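Aldose 1-epimerase (Caenorhabditis elegans, PDB 1LUR) probably interconverts the alpha and beta anomers of aldose sugars such as galactose. Local coordinates at residues S12-T24 with L27-P40. Numbering follows the deposited sequence.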
loop_
_atom_site.group_PDB
_atom_site.type_symbol
_atom_site.label_atom_id
_atom_site.label_comp_id
_atom_site.label_asym_id
_atom_site.label_seq_id
_atom_site.Cartn_x
_atom_site.Cartn_y
_atom_site.Cartn_z
ATOM N N SER A 12 5.925 -22.490 -1.598
ATOM C CA SER A 12 6.905 -21.421 -1.776
ATOM C C SER A 12 7.659 -21.231 -0.462
ATOM O O SER A 12 7.924 -22.201 0.255
ATOM C CB SER A 12 6.214 -20.108 -2.157
ATOM O OG SER A 12 5.552 -19.541 -1.040
ATOM N N GLY A 13 7.997 -19.985 -0.143
ATOM C CA GLY A 13 8.715 -19.721 1.091
ATOM C C GLY A 13 9.135 -18.275 1.273
ATOM O O GLY A 13 9.367 -17.553 0.302
ATOM N N PHE A 14 9.230 -17.853 2.529
ATOM C CA PHE A 14 9.626 -16.489 2.846
ATOM C C PHE A 14 11.013 -16.217 2.285
ATOM O O PHE A 14 11.881 -17.088 2.297
ATOM C CB PHE A 14 9.642 -16.275 4.359
ATOM C CG PHE A 14 8.276 -16.225 4.985
ATOM C CD1 PHE A 14 7.389 -15.199 4.672
ATOM C CD2 PHE A 14 7.879 -17.198 5.899
ATOM C CE1 PHE A 14 6.125 -15.140 5.260
ATOM C CE2 PHE A 14 6.616 -17.151 6.494
ATOM C CZ PHE A 14 5.736 -16.119 6.174
ATOM N N ILE A 15 11.212 -15.007 1.781
ATOM C CA ILE A 15 12.495 -14.616 1.220
ATOM C C ILE A 15 12.983 -13.430 2.040
ATOM O O ILE A 15 12.247 -12.465 2.245
ATOM C CB ILE A 15 12.364 -14.191 -0.250
ATOM C CG1 ILE A 15 11.758 -15.335 -1.067
ATOM C CG2 ILE A 15 13.726 -13.799 -0.802
ATOM C CD1 ILE A 15 11.554 -15.004 -2.539
ATOM N N GLU A 16 14.218 -13.503 2.516
ATOM C CA GLU A 16 14.771 -12.421 3.315
ATOM C C GLU A 16 15.868 -11.623 2.630
ATOM O O GLU A 16 16.687 -12.172 1.888
ATOM C CB GLU A 16 15.309 -12.969 4.640
ATOM C CG GLU A 16 14.265 -13.105 5.738
ATOM C CD GLU A 16 14.853 -13.631 7.039
ATOM O OE1 GLU A 16 15.884 -13.089 7.501
ATOM O OE2 GLU A 16 14.277 -14.582 7.608
ATOM N N ILE A 17 15.860 -10.317 2.875
ATOM C CA ILE A 17 16.848 -9.407 2.310
ATOM C C ILE A 17 17.236 -8.491 3.456
ATOM O O ILE A 17 16.456 -8.301 4.392
ATOM C CB ILE A 17 16.297 -8.558 1.143
ATOM C CG1 ILE A 17 15.148 -7.670 1.617
ATOM C CG2 ILE A 17 15.855 -9.464 0.012
ATOM C CD1 ILE A 17 14.681 -6.688 0.561
ATOM N N ALA A 18 18.434 -7.924 3.401
ATOM C CA ALA A 18 18.860 -7.042 4.478
ATOM C C ALA A 18 20.107 -6.248 4.137
ATOM O O ALA A 18 20.859 -6.603 3.230
ATOM C CB ALA A 18 19.104 -7.866 5.743
ATOM N N ASN A 19 20.316 -5.153 4.853
ATOM C CA ASN A 19 21.493 -4.339 4.601
ATOM C C ASN A 19 22.498 -4.690 5.695
ATOM O O ASN A 19 22.339 -5.699 6.381
ATOM C CB ASN A 19 21.161 -2.845 4.623
ATOM C CG ASN A 19 20.634 -2.379 5.956
ATOM O OD1 ASN A 19 20.585 -3.141 6.927
ATOM N ND2 ASN A 19 20.237 -1.114 6.017
ATOM N N LYS A 20 23.520 -3.865 5.867
ATOM C CA LYS A 20 24.532 -4.132 6.883
ATOM C C LYS A 20 24.366 -3.333 8.173
ATOM O O LYS A 20 25.220 -3.412 9.059
ATOM C CB LYS A 20 25.920 -3.855 6.302
ATOM C CG LYS A 20 26.291 -4.692 5.093
ATOM C CD LYS A 20 26.569 -6.130 5.479
ATOM C CE LYS A 20 27.257 -6.869 4.342
ATOM N NZ LYS A 20 28.494 -6.145 3.924
ATOM N N GLN A 21 23.275 -2.581 8.291
ATOM C CA GLN A 21 23.041 -1.779 9.490
ATOM C C GLN A 21 21.898 -2.216 10.399
ATOM O O GLN A 21 21.506 -1.471 11.298
ATOM C CB GLN A 21 22.832 -0.309 9.115
ATOM C CG GLN A 21 24.081 0.393 8.614
ATOM C CD GLN A 21 24.410 0.037 7.186
ATOM O OE1 GLN A 21 23.725 0.464 6.256
ATOM N NE2 GLN A 21 25.457 -0.757 6.999
ATOM N N GLY A 22 21.356 -3.407 10.178
ATOM C CA GLY A 22 20.269 -3.857 11.027
ATOM C C GLY A 22 18.863 -3.702 10.475
ATOM O O GLY A 22 17.906 -3.651 11.245
ATOM N N LEU A 23 18.733 -3.609 9.154
ATOM C CA LEU A 23 17.428 -3.469 8.506
ATOM C C LEU A 23 17.180 -4.752 7.727
ATOM O O LEU A 23 17.965 -5.112 6.853
ATOM C CB LEU A 23 17.419 -2.274 7.543
ATOM C CG LEU A 23 16.215 -2.108 6.602
ATOM C CD1 LEU A 23 14.926 -1.897 7.398
ATOM C CD2 LEU A 23 16.468 -0.919 5.684
ATOM N N THR A 24 16.101 -5.451 8.049
ATOM C CA THR A 24 15.780 -6.692 7.363
ATOM C C THR A 24 14.331 -6.673 6.876
ATOM O O THR A 24 13.446 -6.134 7.536
ATOM C CB THR A 24 15.989 -7.917 8.297
ATOM O OG1 THR A 24 17.337 -7.921 8.784
ATOM C CG2 THR A 24 15.744 -9.220 7.547
ATOM N N LEU A 27 10.012 -11.069 2.374
ATOM C CA LEU A 27 8.986 -11.058 1.341
ATOM C C LEU A 27 8.403 -12.447 1.092
ATOM O O LEU A 27 8.992 -13.461 1.470
ATOM C CB LEU A 27 9.562 -10.512 0.037
ATOM C CG LEU A 27 10.207 -9.123 0.083
ATOM C CD1 LEU A 27 9.253 -8.148 0.761
ATOM C CD2 LEU A 27 11.533 -9.180 0.839
ATOM N N LEU A 28 7.245 -12.477 0.440
ATOM C CA LEU A 28 6.559 -13.722 0.123
ATOM C C LEU A 28 6.075 -13.646 -1.323
ATOM O O LEU A 28 5.386 -12.699 -1.705
ATOM C CB LEU A 28 5.369 -13.914 1.069
ATOM C CG LEU A 28 4.607 -15.242 1.042
ATOM C CD1 LEU A 28 5.530 -16.381 1.479
ATOM C CD2 LEU A 28 3.410 -15.148 1.980
ATOM N N PRO A 29 6.443 -14.638 -2.146
ATOM C CA PRO A 29 6.042 -14.678 -3.556
ATOM C C PRO A 29 4.539 -14.504 -3.727
ATOM O O PRO A 29 4.079 -13.875 -4.684
ATOM C CB PRO A 29 6.516 -16.056 -4.008
ATOM C CG PRO A 29 7.735 -16.276 -3.170
ATOM C CD PRO A 29 7.278 -15.806 -1.809
ATOM N N PHE A 30 3.773 -15.063 -2.793
ATOM C CA PHE A 30 2.323 -14.956 -2.859
ATOM C C PHE A 30 1.905 -13.515 -2.623
ATOM O O PHE A 30 2.125 -12.956 -1.546
ATOM C CB PHE A 30 1.664 -15.856 -1.816
ATOM C CG PHE A 30 0.168 -15.799 -1.839
ATOM C CD1 PHE A 30 -0.543 -16.318 -2.917
ATOM C CD2 PHE A 30 -0.531 -15.201 -0.799
ATOM C CE1 PHE A 30 -1.934 -16.241 -2.957
ATOM C CE2 PHE A 30 -1.922 -15.117 -0.829
ATOM C CZ PHE A 30 -2.624 -15.639 -1.911
ATOM N N GLY A 31 1.303 -12.919 -3.646
ATOM C CA GLY A 31 0.859 -11.544 -3.545
ATOM C C GLY A 31 2.015 -10.562 -3.464
ATOM O O GLY A 31 1.800 -9.398 -3.126
ATOM N N ALA A 32 3.227 -11.019 -3.784
ATOM C CA ALA A 32 4.421 -10.163 -3.737
ATOM C C ALA A 32 4.299 -9.324 -2.471
ATOM O O ALA A 32 4.413 -8.096 -2.497
ATOM C CB ALA A 32 4.473 -9.267 -4.970
ATOM N N THR A 33 4.072 -10.026 -1.367
ATOM C CA THR A 33 3.898 -9.454 -0.038
ATOM C C THR A 33 5.098 -9.120 0.844
ATOM O O THR A 33 6.083 -9.854 0.886
ATOM C CB THR A 33 2.996 -10.387 0.805
ATOM O OG1 THR A 33 1.776 -10.639 0.099
ATOM C CG2 THR A 33 2.687 -9.763 2.161
ATOM N N LEU A 34 4.980 -8.010 1.568
ATOM C CA LEU A 34 6.021 -7.561 2.482
ATOM C C LEU A 34 5.556 -8.216 3.778
ATOM O O LEU A 34 4.661 -7.706 4.454
ATOM C CB LEU A 34 6.009 -6.038 2.635
ATOM C CG LEU A 34 6.948 -5.474 3.710
ATOM C CD1 LEU A 34 8.374 -5.973 3.475
ATOM C CD2 LEU A 34 6.898 -3.946 3.687
ATOM N N ALA A 35 6.151 -9.362 4.102
ATOM C CA ALA A 35 5.804 -10.114 5.308
ATOM C C ALA A 35 6.296 -9.512 6.623
ATOM O O ALA A 35 5.537 -9.410 7.587
ATOM C CB ALA A 35 6.314 -11.543 5.180
ATOM N N LYS A 36 7.569 -9.135 6.672
ATOM C CA LYS A 36 8.136 -8.552 7.882
ATOM C C LYS A 36 9.130 -7.465 7.526
ATOM O O LYS A 36 9.624 -7.405 6.401
ATOM C CB LYS A 36 8.895 -9.602 8.694
ATOM C CG LYS A 36 8.199 -10.928 8.914
ATOM C CD LYS A 36 9.200 -11.951 9.461
ATOM C CE LYS A 36 9.958 -11.399 10.668
ATOM N NZ LYS A 36 10.987 -12.349 11.178
ATOM N N LEU A 37 9.430 -6.625 8.513
ATOM C CA LEU A 37 10.374 -5.522 8.369
ATOM C C LEU A 37 10.868 -5.180 9.776
ATOM O O LEU A 37 10.195 -4.477 10.533
ATOM C CB LEU A 37 9.706 -4.304 7.727
ATOM C CG LEU A 37 10.675 -3.225 7.228
ATOM C CD1 LEU A 37 9.956 -2.318 6.269
ATOM C CD2 LEU A 37 11.240 -2.432 8.387
ATOM N N THR A 38 12.047 -5.690 10.121
ATOM C CA THR A 38 12.630 -5.449 11.433
ATOM C C THR A 38 13.645 -4.312 11.430
ATOM O O THR A 38 14.419 -4.157 10.487
ATOM C CB THR A 38 13.314 -6.726 11.956
ATOM O OG1 THR A 38 14.338 -7.127 11.039
ATOM C CG2 THR A 38 12.303 -7.850 12.079
ATOM N N PHE A 39 13.637 -3.525 12.503
ATOM C CA PHE A 39 14.546 -2.392 12.647
ATOM C C PHE A 39 14.713 -2.093 14.136
ATOM O O PHE A 39 13.732 -1.996 14.868
ATOM C CB PHE A 39 13.963 -1.171 11.938
ATOM C CG PHE A 39 14.939 -0.045 11.750
ATOM C CD1 PHE A 39 16.021 -0.186 10.888
ATOM C CD2 PHE A 39 14.757 1.168 12.406
ATOM C CE1 PHE A 39 16.908 0.869 10.675
ATOM C CE2 PHE A 39 15.637 2.232 12.200
ATOM C CZ PHE A 39 16.713 2.081 11.333
ATOM N N PRO A 40 15.960 -1.933 14.602
ATOM C CA PRO A 40 16.186 -1.649 16.023
ATOM C C PRO A 40 15.600 -0.319 16.493
ATOM O O PRO A 40 15.679 0.687 15.792
ATOM C CB PRO A 40 17.706 -1.692 16.140
ATOM C CG PRO A 40 18.155 -1.189 14.797
ATOM C CD PRO A 40 17.228 -1.920 13.850
HETATM O O HOH W 1 16.710 -6.000 11.523
#
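I15 and L27 form an antiparallel hydrogen-bonded pair: I15 N reaches L27 O at 2.7 Å, and L27 N returns to I15 O at 2.6 Å, with N-H...O angles near 165°. The second such pair, T24 with T38, uses a longer bond from T24 N to T38 O (3.2 Å). The two pairs lie on the two edges of strand 24-28, as in an antiparallel meander.

Packing is close around F14. Its CG lies beside the backbone N (chi1 -72°), which brings CE1 to 3.6 Å from A35 CB; A35 CB and L28 CD1 approach CD1 and CE1 obliquely, from opposite sides of the ring plane, and L27 O sits at the ring edge. Farther along, L23 CD1 meets L37 CD2 at 3.9 Å and also touches F39 CD1, and the I17 and L27 side chains cross at about a right angle, with I17 CG1 on L27 CD2.

The watered, solvent side carries T24 and T38, partly exposed and pointing the same way. A water there donates to G22 O at 2.7 Å and bonds T38 OG1, with a weak link to T24 OG1.

Strand 24-28 lies between 15-18 and 33-40 in a four-stranded antiparallel sheet; I17, L23 and L27 pack on strand 138-147, F14 and L28 on helix 56-61.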